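PDB 4OO3: hypothetical protein from Parabacteroides merdae, which is a putative oxidoreductase that probably binds a nicotinamide dinucleotide through its Rossmann-fold domain, its substrate and reaction being unknown. Local coordinates for residues G10-I15 with H405-L410; P19-A24 with L116-M121; A24-K29 with V393-H398; T45-D50 with P199-V204; E151-T156 with G400-H405. One frame throughout, in Å; residues are numbered along the deposited sequence. Where two conformers were deposited one is given.

Contact 1: G10-I15 with H405-L410; sequences GEVKLI and HFLDYL
Val12 meets Leu407 and Leu410 mainly through one methyl group: its CG2 lies 3.9 Å from Leu407 CD2 and the same 3.9 Å from Leu410 CD1. The second branch adds little, Val12 CG1 standing 4.2 Å from Leu407 CD2. The two leucines are three residues apart on helix 395-412 and both bring a terminal methyl to Val12, and the valine side chain crosses that of Leu410 at roughly a right angle. With CG1 opposite the backbone N (chi1 169°), Val12 places CG2 beside that N, where it can touch both leucines at once. Each leucine has its CG turned away from its own carbonyl carbon. In the next shell, Val91 of strand 91-94 touches Val12, Phe406 and Leu410, while Tyr32 touches Leu407. The backbone around Val12 is fixed by bonds to Gln34 and Ser36, and the Gln34 side chain also reaches the carbonyl of Leu407, a polar tie from Gln34 to the helix. The contact thus sets the chain leading into strand 14-17, a central strand of the parallel Rossmann sheet, against a helix from late in the sequence. All three touching residues are buried and no hydrogen bond or charge pair crosses between the segments, consistent with a direct contact that rests on dispersion and exclusion of water, with Gln34 adding the nearby polar tie.

Contact 2: P19-A24 with L116-M121; sequences PGHFHA and LSDKPM
The first turn of helix 22-26 faces the loop leaving strand 114-117, with the CA atoms of His23 and Asp118 7.2 Å apart at the nearest point. One hydrogen bond joins them, from His23 ND1 to Asp118 OD2 at 2.7 Å with an N-H...O angle of 153°. The oxygen lies near the plane of the imidazole, at its edge, but the nitrogen approaches from above the carboxylate plane, and the two planes are 57° apart. Asp118 OD1 also accepts a weak bond from Lys119 N. Asp118 holds its CG opposite the backbone N (chi1 -159°), a turn that carries the carboxylate toward the histidine. Segment 19-24 follows strand 14-17 and segment 116-121 runs out of strand 114-117, both at the carboxyl ends of the parallel Rossmann sheet, where dinucleotides bind in this fold. His21 is the N-cap of the helix, its ND1 accepting from His23 N at 3.2 Å, and its CE1 sits 3.4 Å above the centre of the His23 ring. The other ring nitrogen is engaged too, His23 NE2 being hydrogen-bonded to His395 NE2. An alanine at His23 would remove the imidazole and is likely to leave Asp118 OD2 and His395 NE2 each without this mate. Beyond the carboxylate, Lys119 NZ forms a salt bridge with Asp218.

Contact 3: A24-K29 with V393-H398; sequences AALVQK and VGHEAH
Helix 22-26 runs into a type I beta turn from Leu26 to Lys29, and this bend faces the start of helix 395-412, whose N-cap is Gly394; the nearest CA atoms are those of Leu26 and Glu396, 7.4 Å apart. Glu396 carries most of the meeting. The extended chain beyond CG lets its aliphatic part cross Leu26 at a slant, CD1 of the leucine lying 3.9 Å from Glu396 CG, while the carboxylate goes on to Lys29. There NZ of the lysine forms a salt bridge with Glu396 OE1 at 3.1 Å, met on the syn side and 24° out of the carboxylate plane, and a weak second bond to OE2 at 3.4 Å. The lysine comes across the glutamate at about a right angle, its chain bent at chi2 (83°) to bring the ammonium over. The other methyl of Leu26, CD2, lies 4.4 Å from His395 CD2, a looser approach. The contact joins the helix after strand 14-17 of the Rossmann sheet to a helix from late in the chain. Leu26 also rests on Phe399 one turn further along helix 395-412, and Lys29 touches Phe59 of helix 47-61.

Contact 4: T45-D50 with P199-V204; sequences TGFDVD and PLTRPV
This is a small surface contact of van der Waals type, with no hydrogen bond across it, between the first turn of helix 47-61 and the irregular loop that leads from strand 183-190 to helix 209-212. Two pairs make it: Phe47 with Thr201, and Asp48 with Pro203, the CA atoms of the second pair being 7.2 Å apart. Phe47 CZ approaches Thr201 CG2 to 4.0 Å, the methyl standing oblique to the ring and the two side chains meeting at a slant. Thr201 turns that methyl opposite its backbone N and its hydroxyl away from its carbonyl carbon (chi1 -83°), which puts carbon rather than oxygen against Phe47 CZ. The second pair is closer: Asp48 OD1 lies 3.7 Å from Pro203 CB, an oxygen-to-carbon approach in which the two groups cross at about a right angle. Helix 47-61 follows strand 38-43 of the parallel Rossmann sheet, with Gly46 as its N-cap, whereas the loop follows a strand of the nine-stranded mixed sheet; the contact therefore joins a helix of the Rossmann part to a loop of the part built on the mixed sheet. The carboxylate of Asp48 has its stronger polar partner just beyond the loop segment, where Trp205 NE1 donates to OD2, a bond that would hold the carboxylate beside the proline. On the loop itself, the CB of Arg202 is directed away from the helix, its NE is bonded to the carbonyl of Leu191 and its guanidinium makes a cation-pi contact with Tyr206.

Contact 5: E151-T156 with G400-H405; sequences ERNEIT and GQVTEH
Asn153 and Gln401 each turn their CG away from the carbonyl carbon (chi1 -61° and -74°), Gln401 then stretches out beyond CG, and the two side chains pass in opposite directions, their amide planes 31° apart. Gln401 OE1 lies 3.5 Å from both CB and CG of Asn153, while Asn153 ND2 rests 3.6 Å from Gln401 CB. The same nitrogen is 3.4 Å from Val402 CG2, a meeting of polar atom and methyl. No hydrogen bond joins the segments directly; a water bridges them, donating to Asn153 O at 3.0 Å and to Gln401 OE1 at 3.0 Å. The polar end of Asn153 is anchored nearby, ND2 being hydrogen-bonded to the carbonyl of His398 on helix 395-412. Replacing Asn153 with alanine would probably leave that carbonyl without its side-chain donor and open a gap against Gln401 and Val402. One residue further on, Glu154 caps helix 155-164: its OE2 accepts from Thr156 N at 2.7 Å and its OE1 from Thr156 OG1. The contact thus places the capped start of helix 155-164 beside the long helix 395-412, linking the chain just beyond the outermost Rossmann strand 145-147, where Val402 touches Tyr146, to that late helix.

Overall arrangement
Helix 395-412 is the common thread: contacts 3, 5 and 1 follow along it in that order, contacts 5 and 1 sharing His405, and their centres lie about 10 Å (3 and 5) and about 16 Å (1 and 5) apart. Contacts 2 and 3 share Ala24, their centres about 12 Å apart, and touch where Phe22 meets Glu396. Contact 1 meets contact 2 through Phe406 and Leu116. Contact 4 is remote from contact 1, about 27 Å between centres, but about 14 Å from contact 2, which it touches where Asp48 and Pro203 reach Pro19 and Gly20. Contact 2 lies where Rossmann folds usually bind dinucleotides and may border that site.

Contact 1: G10-I15 with H405-L410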
# COMPACT_ATOMS: atom_id res chain seq x y z
N GLY A 10 12.41 20.75 -13.61
CA GLY A 10 11.44 20.65 -14.70
C GLY A 10 11.66 19.50 -15.68
O GLY A 10 10.97 19.42 -16.70
N GLU A 11 12.60 18.60 -15.37
CA GLU A 11 12.93 17.48 -16.26
C GLU A 11 11.84 16.41 -16.28
O GLU A 11 11.60 15.78 -17.31
CB GLU A 11 14.27 16.85 -15.86
CG GLU A 11 14.24 16.04 -14.56
CD GLU A 11 15.57 15.42 -14.20
OE1 GLU A 11 16.56 15.66 -14.92
OE2 GLU A 11 15.64 14.67 -13.20
N VAL A 12 11.18 16.20 -15.15
CA VAL A 12 10.09 15.23 -15.05
C VAL A 12 8.81 15.91 -15.50
O VAL A 12 8.44 16.96 -14.98
CB VAL A 12 9.93 14.71 -13.61
CG1 VAL A 12 8.64 13.92 -13.44
CG2 VAL A 12 11.14 13.85 -13.23
N LYS A 13 8.13 15.29 -16.46
CA LYS A 13 6.90 15.83 -17.03
C LYS A 13 5.76 14.87 -16.80
O LYS A 13 5.68 13.83 -17.45
CB LYS A 13 7.06 16.07 -18.54
CG LYS A 13 7.71 17.39 -18.91
CD LYS A 13 9.06 17.21 -19.57
CE LYS A 13 9.63 18.56 -19.97
NZ LYS A 13 10.58 18.43 -21.11
N LEU A 14 4.86 15.23 -15.89
CA LEU A 14 3.81 14.31 -15.43
C LEU A 14 2.62 14.20 -16.39
O LEU A 14 2.14 15.19 -16.92
CB LEU A 14 3.27 14.73 -14.06
CG LEU A 14 4.21 14.77 -12.86
CD1 LEU A 14 3.41 15.07 -11.60
CD2 LEU A 14 4.98 13.47 -12.73
N ILE A 15 2.16 12.97 -16.57
CA ILE A 15 0.89 12.69 -17.20
C ILE A 15 0.01 12.06 -16.14
O ILE A 15 0.43 11.14 -15.47
CB ILE A 15 1.02 11.66 -18.33
CG1 ILE A 15 1.99 12.17 -19.41
CG2 ILE A 15 -0.35 11.35 -18.92
CD1 ILE A 15 2.41 11.10 -20.40
N HIS A 405 11.62 9.05 -3.39
CA HIS A 405 12.44 7.87 -3.69
C HIS A 405 12.35 7.54 -5.18
O HIS A 405 13.36 7.28 -5.82
CB HIS A 405 12.02 6.67 -2.81
CG HIS A 405 12.79 5.41 -3.08
ND1 HIS A 405 12.39 4.47 -4.02
CD2 HIS A 405 13.92 4.92 -2.52
CE1 HIS A 405 13.25 3.47 -4.03
NE2 HIS A 405 14.19 3.71 -3.14
N PHE A 406 11.14 7.62 -5.74
CA PHE A 406 10.91 7.36 -7.16
C PHE A 406 11.61 8.40 -8.04
O PHE A 406 12.29 8.04 -9.01
CB PHE A 406 9.41 7.32 -7.47
CG PHE A 406 9.09 7.17 -8.93
CD1 PHE A 406 9.10 5.93 -9.54
CD2 PHE A 406 8.78 8.29 -9.71
CE1 PHE A 406 8.80 5.79 -10.89
CE2 PHE A 406 8.49 8.16 -11.05
CZ PHE A 406 8.49 6.91 -11.64
N LEU A 407 11.48 9.67 -7.70
CA LEU A 407 12.14 10.74 -8.45
C LEU A 407 13.67 10.66 -8.40
O LEU A 407 14.34 11.04 -9.36
CB LEU A 407 11.68 12.12 -7.97
CG LEU A 407 10.21 12.46 -8.23
CD1 LEU A 407 9.82 13.72 -7.46
CD2 LEU A 407 9.95 12.64 -9.71
N ASP A 408 14.22 10.19 -7.29
CA ASP A 408 15.67 9.91 -7.20
C ASP A 408 16.06 8.80 -8.15
O ASP A 408 16.99 8.94 -8.93
CB ASP A 408 16.08 9.47 -5.78
CG ASP A 408 16.57 10.61 -4.94
OD1 ASP A 408 17.38 11.42 -5.45
OD2 ASP A 408 16.18 10.68 -3.76
N TYR A 409 15.35 7.69 -8.06
CA TYR A 409 15.75 6.51 -8.80
C TYR A 409 15.55 6.65 -10.31
O TYR A 409 16.18 5.92 -11.07
CB TYR A 409 15.13 5.24 -8.21
CG TYR A 409 16.05 4.69 -7.13
CD1 TYR A 409 17.28 4.14 -7.48
CD2 TYR A 409 15.73 4.79 -5.78
CE1 TYR A 409 18.16 3.67 -6.51
CE2 TYR A 409 16.60 4.32 -4.81
CZ TYR A 409 17.81 3.76 -5.18
OH TYR A 409 18.68 3.28 -4.22
N LEU A 410 14.73 7.61 -10.73
CA LEU A 410 14.68 7.98 -12.14
C LEU A 410 16.06 8.41 -12.65
O LEU A 410 16.42 8.09 -13.77
CB LEU A 410 13.67 9.11 -12.39
CG LEU A 410 12.18 8.73 -12.42
CD1 LEU A 410 11.34 9.99 -12.58
CD2 LEU A 410 11.89 7.73 -13.53

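Contact 2: P19-A24 with L116-M121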
# COMPACT_ATOMS: atom_id res chain seq x y z
N PRO A 19 -7.42 9.59 -13.46
CA PRO A 19 -7.31 9.61 -12.01
C PRO A 19 -8.67 9.37 -11.37
O PRO A 19 -9.66 9.93 -11.83
CB PRO A 19 -6.81 11.02 -11.71
CG PRO A 19 -7.36 11.84 -12.83
CD PRO A 19 -7.30 10.94 -14.04
N GLY A 20 -8.71 8.51 -10.36
CA GLY A 20 -9.96 8.20 -9.67
C GLY A 20 -9.80 7.99 -8.18
O GLY A 20 -10.73 7.52 -7.54
N HIS A 21 -8.64 8.34 -7.64
CA HIS A 21 -8.35 8.25 -6.21
C HIS A 21 -7.52 9.48 -5.81
O HIS A 21 -6.84 10.07 -6.64
CB HIS A 21 -7.59 6.95 -5.92
CG HIS A 21 -7.48 6.63 -4.46
ND1 HIS A 21 -6.40 7.02 -3.69
CD2 HIS A 21 -8.32 5.98 -3.62
CE1 HIS A 21 -6.58 6.61 -2.45
NE2 HIS A 21 -7.74 5.99 -2.38
N PHE A 22 -7.58 9.86 -4.53
CA PHE A 22 -6.82 10.99 -3.96
C PHE A 22 -5.32 10.91 -4.24
O PHE A 22 -4.64 11.93 -4.39
CB PHE A 22 -7.08 11.04 -2.43
CG PHE A 22 -6.23 12.04 -1.67
CD1 PHE A 22 -6.06 13.34 -2.12
CD2 PHE A 22 -5.64 11.67 -0.47
CE1 PHE A 22 -5.29 14.25 -1.41
CE2 PHE A 22 -4.88 12.57 0.26
CZ PHE A 22 -4.70 13.86 -0.22
N HIS A 23 -4.79 9.69 -4.27
CA HIS A 23 -3.34 9.48 -4.47
C HIS A 23 -2.82 10.00 -5.81
O HIS A 23 -1.66 10.42 -5.90
CB HIS A 23 -2.95 8.02 -4.29
CG HIS A 23 -3.10 7.52 -2.89
ND1 HIS A 23 -3.02 6.19 -2.56
CD2 HIS A 23 -3.35 8.19 -1.74
CE1 HIS A 23 -3.19 6.05 -1.26
NE2 HIS A 23 -3.39 7.25 -0.73
N ALA A 24 -3.66 10.00 -6.84
CA ALA A 24 -3.31 10.65 -8.09
C ALA A 24 -2.91 12.12 -7.85
O ALA A 24 -1.96 12.62 -8.45
CB ALA A 24 -4.46 10.57 -9.09
N LEU A 116 4.62 5.56 -12.31
CA LEU A 116 4.39 5.40 -10.88
C LEU A 116 2.91 5.10 -10.70
O LEU A 116 2.05 5.93 -11.00
CB LEU A 116 4.77 6.68 -10.11
CG LEU A 116 4.61 6.68 -8.59
CD1 LEU A 116 5.55 5.66 -7.95
CD2 LEU A 116 4.87 8.06 -8.01
N SER A 117 2.60 3.90 -10.21
CA SER A 117 1.22 3.51 -10.00
C SER A 117 0.98 3.23 -8.54
O SER A 117 1.81 2.64 -7.86
CB SER A 117 0.91 2.24 -10.80
OG SER A 117 -0.35 1.71 -10.44
N ASP A 118 -0.18 3.65 -8.05
CA ASP A 118 -0.66 3.17 -6.77
C ASP A 118 -0.89 1.66 -6.86
O ASP A 118 -1.03 1.09 -7.94
CB ASP A 118 -1.97 3.86 -6.41
CG ASP A 118 -2.27 3.82 -4.92
OD1 ASP A 118 -1.43 3.30 -4.15
OD2 ASP A 118 -3.34 4.32 -4.52
N LYS A 119 -0.90 1.01 -5.71
CA LYS A 119 -1.35 -0.37 -5.62
C LYS A 119 -2.86 -0.48 -5.84
O LYS A 119 -3.58 0.50 -5.69
CB LYS A 119 -0.96 -0.99 -4.27
CG LYS A 119 -1.23 -0.11 -3.05
CD LYS A 119 -2.35 -0.61 -2.16
CE LYS A 119 -3.72 -0.36 -2.75
NZ LYS A 119 -4.72 -0.30 -1.66
N PRO A 120 -3.35 -1.67 -6.24
CA PRO A 120 -2.63 -2.84 -6.72
C PRO A 120 -2.47 -2.78 -8.24
O PRO A 120 -3.43 -2.46 -8.95
CB PRO A 120 -3.57 -4.00 -6.35
CG PRO A 120 -4.93 -3.40 -6.40
CD PRO A 120 -4.80 -1.93 -6.11
N MSE A 121 -1.27 -3.08 -8.72
CA MSE A 121 -0.97 -3.08 -10.17
C MSE A 121 -1.51 -4.29 -10.88
O MSE A 121 -1.50 -4.33 -12.10
CB MSE A 121 0.55 -2.98 -10.38
CG MSE A 121 1.04 -1.64 -9.86
SE MSE A 121 2.78 -1.18 -10.67
CE MSE A 121 3.82 -2.58 -9.76

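Contact 3: A24-K29 with V393-H398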
# COMPACT_ATOMS: atom_id res chain seq x y z
N ALA A 24 -3.66 10.00 -6.84
CA ALA A 24 -3.31 10.65 -8.09
C ALA A 24 -2.91 12.12 -7.85
O ALA A 24 -1.96 12.62 -8.45
CB ALA A 24 -4.46 10.57 -9.09
N ALA A 25 -3.64 12.80 -6.97
CA ALA A 25 -3.33 14.19 -6.64
C ALA A 25 -2.22 14.30 -5.61
O ALA A 25 -1.41 15.21 -5.67
CB ALA A 25 -4.58 14.91 -6.15
N LEU A 26 -2.16 13.37 -4.66
CA LEU A 26 -1.20 13.44 -3.57
C LEU A 26 0.24 13.52 -4.07
O LEU A 26 1.09 14.10 -3.42
CB LEU A 26 -1.36 12.24 -2.63
CG LEU A 26 -0.69 12.29 -1.26
CD1 LEU A 26 -0.94 13.62 -0.56
CD2 LEU A 26 -1.18 11.14 -0.39
N VAL A 27 0.49 12.94 -5.24
CA VAL A 27 1.80 13.05 -5.89
C VAL A 27 2.21 14.51 -6.07
O VAL A 27 3.39 14.84 -5.98
CB VAL A 27 1.80 12.34 -7.27
CG1 VAL A 27 3.07 12.67 -8.06
CG2 VAL A 27 1.67 10.83 -7.10
N GLN A 28 1.22 15.36 -6.32
CA GLN A 28 1.45 16.78 -6.59
C GLN A 28 1.20 17.68 -5.37
O GLN A 28 1.15 18.90 -5.50
CB GLN A 28 0.54 17.22 -7.74
CG GLN A 28 0.84 16.53 -9.05
CD GLN A 28 -0.08 17.01 -10.16
OE1 GLN A 28 -0.20 18.22 -10.40
NE2 GLN A 28 -0.75 16.08 -10.81
N LYS A 29 1.04 17.07 -4.20
CA LYS A 29 0.85 17.81 -2.94
C LYS A 29 1.99 18.80 -2.68
O LYS A 29 1.76 19.85 -2.07
CB LYS A 29 0.74 16.82 -1.77
CG LYS A 29 0.53 17.42 -0.39
CD LYS A 29 -0.93 17.74 -0.13
CE LYS A 29 -1.18 18.07 1.33
NZ LYS A 29 -2.61 17.84 1.71
N VAL A 393 4.75 11.01 11.54
CA VAL A 393 4.67 11.98 10.46
C VAL A 393 3.40 11.87 9.62
O VAL A 393 3.07 12.80 8.90
CB VAL A 393 5.90 11.91 9.53
CG1 VAL A 393 7.15 12.40 10.26
CG2 VAL A 393 6.11 10.51 8.96
N GLY A 394 2.71 10.73 9.70
CA GLY A 394 1.41 10.57 9.03
C GLY A 394 1.48 10.05 7.61
O GLY A 394 2.55 10.02 6.98
N HIS A 395 0.32 9.68 7.08
CA HIS A 395 0.23 9.03 5.77
C HIS A 395 0.78 9.83 4.58
O HIS A 395 1.50 9.30 3.74
CB HIS A 395 -1.22 8.66 5.46
CG HIS A 395 -1.39 8.04 4.11
ND1 HIS A 395 -0.87 6.81 3.79
CD2 HIS A 395 -1.98 8.50 2.99
CE1 HIS A 395 -1.14 6.53 2.53
NE2 HIS A 395 -1.83 7.53 2.03
N GLU A 396 0.42 11.11 4.51
CA GLU A 396 0.83 11.94 3.38
C GLU A 396 2.35 12.08 3.31
O GLU A 396 2.93 12.01 2.23
CB GLU A 396 0.16 13.30 3.45
CG GLU A 396 -1.34 13.21 3.27
CD GLU A 396 -2.00 14.56 3.09
OE1 GLU A 396 -1.37 15.58 3.41
OE2 GLU A 396 -3.16 14.58 2.63
N ALA A 397 2.98 12.26 4.46
CA ALA A 397 4.44 12.28 4.55
C ALA A 397 5.04 10.94 4.10
O ALA A 397 6.06 10.92 3.43
CB ALA A 397 4.88 12.60 5.96
N HIS A 398 4.38 9.83 4.46
CA HIS A 398 4.84 8.51 4.00
C HIS A 398 4.76 8.41 2.48
O HIS A 398 5.63 7.81 1.85
CB HIS A 398 4.03 7.37 4.62
CG HIS A 398 4.12 7.30 6.11
ND1 HIS A 398 3.06 6.92 6.91
CD2 HIS A 398 5.14 7.59 6.96
CE1 HIS A 398 3.42 6.98 8.18
NE2 HIS A 398 4.68 7.37 8.24

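Contact 4: T45-D50 with P199-V204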
# COMPACT_ATOMS: atom_id res chain seq x y z
N THR A 45 -14.63 12.21 -19.29
CA THR A 45 -15.37 13.24 -18.57
C THR A 45 -16.03 12.60 -17.36
O THR A 45 -16.29 11.40 -17.37
CB THR A 45 -16.48 13.85 -19.45
OG1 THR A 45 -17.35 12.80 -19.89
CG2 THR A 45 -15.90 14.57 -20.67
N GLY A 46 -16.28 13.38 -16.32
CA GLY A 46 -17.06 12.88 -15.19
C GLY A 46 -16.52 13.22 -13.82
O GLY A 46 -15.57 13.97 -13.67
N PHE A 47 -17.17 12.63 -12.83
CA PHE A 47 -16.89 12.86 -11.42
C PHE A 47 -15.41 12.68 -11.06
O PHE A 47 -14.82 13.55 -10.41
CB PHE A 47 -17.75 11.91 -10.59
CG PHE A 47 -17.49 11.97 -9.11
CD1 PHE A 47 -18.01 12.99 -8.34
CD2 PHE A 47 -16.72 10.98 -8.49
CE1 PHE A 47 -17.77 13.05 -6.98
CE2 PHE A 47 -16.48 11.03 -7.13
CZ PHE A 47 -17.01 12.06 -6.37
N ASP A 48 -14.83 11.55 -11.47
CA ASP A 48 -13.47 11.18 -11.04
C ASP A 48 -12.44 12.25 -11.39
O ASP A 48 -11.71 12.70 -10.51
CB ASP A 48 -13.05 9.83 -11.63
CG ASP A 48 -13.84 8.65 -11.06
OD1 ASP A 48 -14.40 8.74 -9.95
OD2 ASP A 48 -13.89 7.61 -11.74
N VAL A 49 -12.39 12.67 -12.65
CA VAL A 49 -11.44 13.72 -13.07
C VAL A 49 -11.75 15.10 -12.45
O VAL A 49 -10.83 15.82 -12.09
CB VAL A 49 -11.33 13.86 -14.61
CG1 VAL A 49 -12.63 14.39 -15.22
CG2 VAL A 49 -10.16 14.76 -15.00
N ASP A 50 -13.03 15.44 -12.33
CA ASP A 50 -13.43 16.71 -11.70
C ASP A 50 -12.94 16.78 -10.27
O ASP A 50 -12.46 17.82 -9.82
CB ASP A 50 -14.96 16.88 -11.71
CG ASP A 50 -15.54 17.03 -13.11
OD1 ASP A 50 -14.78 17.29 -14.07
OD2 ASP A 50 -16.77 16.89 -13.25
N PRO A 199 -18.15 14.38 5.11
CA PRO A 199 -18.07 12.98 4.64
C PRO A 199 -16.96 12.72 3.62
O PRO A 199 -16.77 13.53 2.71
CB PRO A 199 -19.44 12.74 3.99
CG PRO A 199 -20.35 13.74 4.61
CD PRO A 199 -19.51 14.94 4.93
N LEU A 200 -16.22 11.62 3.78
CA LEU A 200 -15.24 11.18 2.78
C LEU A 200 -15.95 10.27 1.79
O LEU A 200 -16.39 9.17 2.14
CB LEU A 200 -14.07 10.44 3.44
N THR A 201 -16.06 10.73 0.54
CA THR A 201 -16.80 10.02 -0.50
C THR A 201 -15.88 9.13 -1.33
O THR A 201 -14.72 9.46 -1.55
CB THR A 201 -17.51 11.03 -1.43
OG1 THR A 201 -18.75 11.43 -0.82
CG2 THR A 201 -17.81 10.46 -2.81
N ARG A 202 -16.42 7.99 -1.78
CA ARG A 202 -15.71 7.10 -2.70
C ARG A 202 -16.47 6.98 -4.02
O ARG A 202 -17.68 7.07 -4.04
CB ARG A 202 -15.56 5.71 -2.08
CG ARG A 202 -14.71 5.71 -0.82
CD ARG A 202 -14.63 4.33 -0.21
NE ARG A 202 -13.88 4.35 1.05
CZ ARG A 202 -12.55 4.41 1.13
NH1 ARG A 202 -11.80 4.45 0.04
NH2 ARG A 202 -11.97 4.43 2.32
N PRO A 203 -15.75 6.77 -5.14
CA PRO A 203 -16.43 6.54 -6.41
C PRO A 203 -17.35 5.33 -6.34
O PRO A 203 -17.09 4.40 -5.57
CB PRO A 203 -15.28 6.29 -7.39
CG PRO A 203 -14.10 5.95 -6.56
CD PRO A 203 -14.28 6.69 -5.27
N VAL A 204 -18.43 5.35 -7.13
CA VAL A 204 -19.38 4.23 -7.16
C VAL A 204 -18.71 2.89 -7.44
O VAL A 204 -19.10 1.88 -6.86
CB VAL A 204 -20.52 4.44 -8.19
CG1 VAL A 204 -21.61 5.30 -7.58
CG2 VAL A 204 -20.01 5.02 -9.50

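Contact 5: E151-T156 with G400-H405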
# COMPACT_ATOMS: atom_id res chain seq x y z
N GLU A 151 3.72 2.02 3.70
CA GLU A 151 3.85 1.51 5.07
C GLU A 151 5.27 1.16 5.45
O GLU A 151 5.58 0.99 6.63
CB GLU A 151 2.93 0.31 5.28
CG GLU A 151 1.47 0.60 4.96
CD GLU A 151 1.00 1.91 5.58
OE1 GLU A 151 1.03 2.00 6.83
OE2 GLU A 151 0.64 2.84 4.83
N ARG A 152 6.14 1.05 4.45
CA ARG A 152 7.57 0.92 4.67
C ARG A 152 8.16 2.10 5.43
O ARG A 152 9.21 1.99 6.07
CB ARG A 152 8.29 0.84 3.34
CG ARG A 152 7.95 -0.37 2.52
CD ARG A 152 8.78 -0.35 1.26
NE ARG A 152 8.49 -1.47 0.39
CZ ARG A 152 9.03 -1.64 -0.81
NH1 ARG A 152 9.88 -0.74 -1.28
NH2 ARG A 152 8.72 -2.70 -1.54
N ASN A 153 7.50 3.26 5.32
CA ASN A 153 8.01 4.50 5.88
C ASN A 153 7.43 4.82 7.25
O ASN A 153 7.86 5.76 7.90
CB ASN A 153 7.73 5.63 4.91
CG ASN A 153 8.41 5.42 3.57
OD1 ASN A 153 9.55 4.97 3.51
ND2 ASN A 153 7.73 5.76 2.49
N GLU A 154 6.45 4.02 7.67
CA GLU A 154 5.80 4.20 8.96
C GLU A 154 6.73 3.70 10.07
O GLU A 154 7.39 2.67 9.93
CB GLU A 154 4.45 3.49 8.97
CG GLU A 154 3.65 3.67 10.24
CD GLU A 154 4.12 2.75 11.35
OE1 GLU A 154 4.39 1.56 11.04
OE2 GLU A 154 4.24 3.21 12.51
N ILE A 155 6.77 4.44 11.17
CA ILE A 155 7.81 4.28 12.19
C ILE A 155 7.85 2.92 12.89
O ILE A 155 8.93 2.35 13.05
CB ILE A 155 7.79 5.45 13.22
CG1 ILE A 155 8.95 5.35 14.21
CG2 ILE A 155 6.46 5.50 13.96
CD1 ILE A 155 10.32 5.37 13.57
N THR A 156 6.69 2.39 13.31
CA THR A 156 6.68 1.08 13.99
C THR A 156 7.16 -0.02 13.05
O THR A 156 7.88 -0.93 13.47
CB THR A 156 5.30 0.68 14.56
OG1 THR A 156 4.32 0.59 13.50
CG2 THR A 156 4.84 1.69 15.61
N GLY A 400 4.78 10.99 0.30
CA GLY A 400 5.80 11.90 -0.24
C GLY A 400 7.19 11.29 -0.27
O GLY A 400 7.94 11.53 -1.21
N GLN A 401 7.52 10.49 0.74
CA GLN A 401 8.82 9.83 0.79
C GLN A 401 8.97 8.85 -0.37
O GLN A 401 10.04 8.76 -0.97
CB GLN A 401 9.01 9.09 2.12
CG GLN A 401 9.28 9.99 3.31
CD GLN A 401 9.31 9.21 4.61
OE1 GLN A 401 10.09 8.27 4.76
NE2 GLN A 401 8.45 9.59 5.56
N VAL A 402 7.90 8.13 -0.68
CA VAL A 402 7.90 7.19 -1.80
C VAL A 402 8.10 7.94 -3.11
O VAL A 402 8.91 7.53 -3.95
CB VAL A 402 6.60 6.35 -1.88
CG1 VAL A 402 6.66 5.38 -3.06
CG2 VAL A 402 6.38 5.57 -0.59
N THR A 403 7.36 9.03 -3.29
CA THR A 403 7.46 9.83 -4.52
C THR A 403 8.88 10.36 -4.72
O THR A 403 9.43 10.26 -5.81
CB THR A 403 6.45 11.00 -4.51
OG1 THR A 403 5.14 10.50 -4.23
CG2 THR A 403 6.42 11.70 -5.84
N GLU A 404 9.47 10.88 -3.64
CA GLU A 404 10.87 11.34 -3.64
C GLU A 404 11.84 10.22 -3.98
O GLU A 404 12.78 10.43 -4.75
CB GLU A 404 11.26 11.89 -2.27
CG GLU A 404 10.62 13.21 -1.91
CD GLU A 404 10.81 13.58 -0.45
OE1 GLU A 404 11.92 13.33 0.08
OE2 GLU A 404 9.85 14.09 0.16
N HIS A 405 11.62 9.05 -3.39
CA HIS A 405 12.44 7.87 -3.69
C HIS A 405 12.35 7.54 -5.18
O HIS A 405 13.36 7.28 -5.82
CB HIS A 405 12.02 6.67 -2.81
CG HIS A 405 12.79 5.41 -3.08
ND1 HIS A 405 12.39 4.47 -4.02
CD2 HIS A 405 13.92 4.92 -2.52
CE1 HIS A 405 13.25 3.47 -4.03
NE2 HIS A 405 14.19 3.71 -3.14
O HOH W 1 10.24 7.56 7.68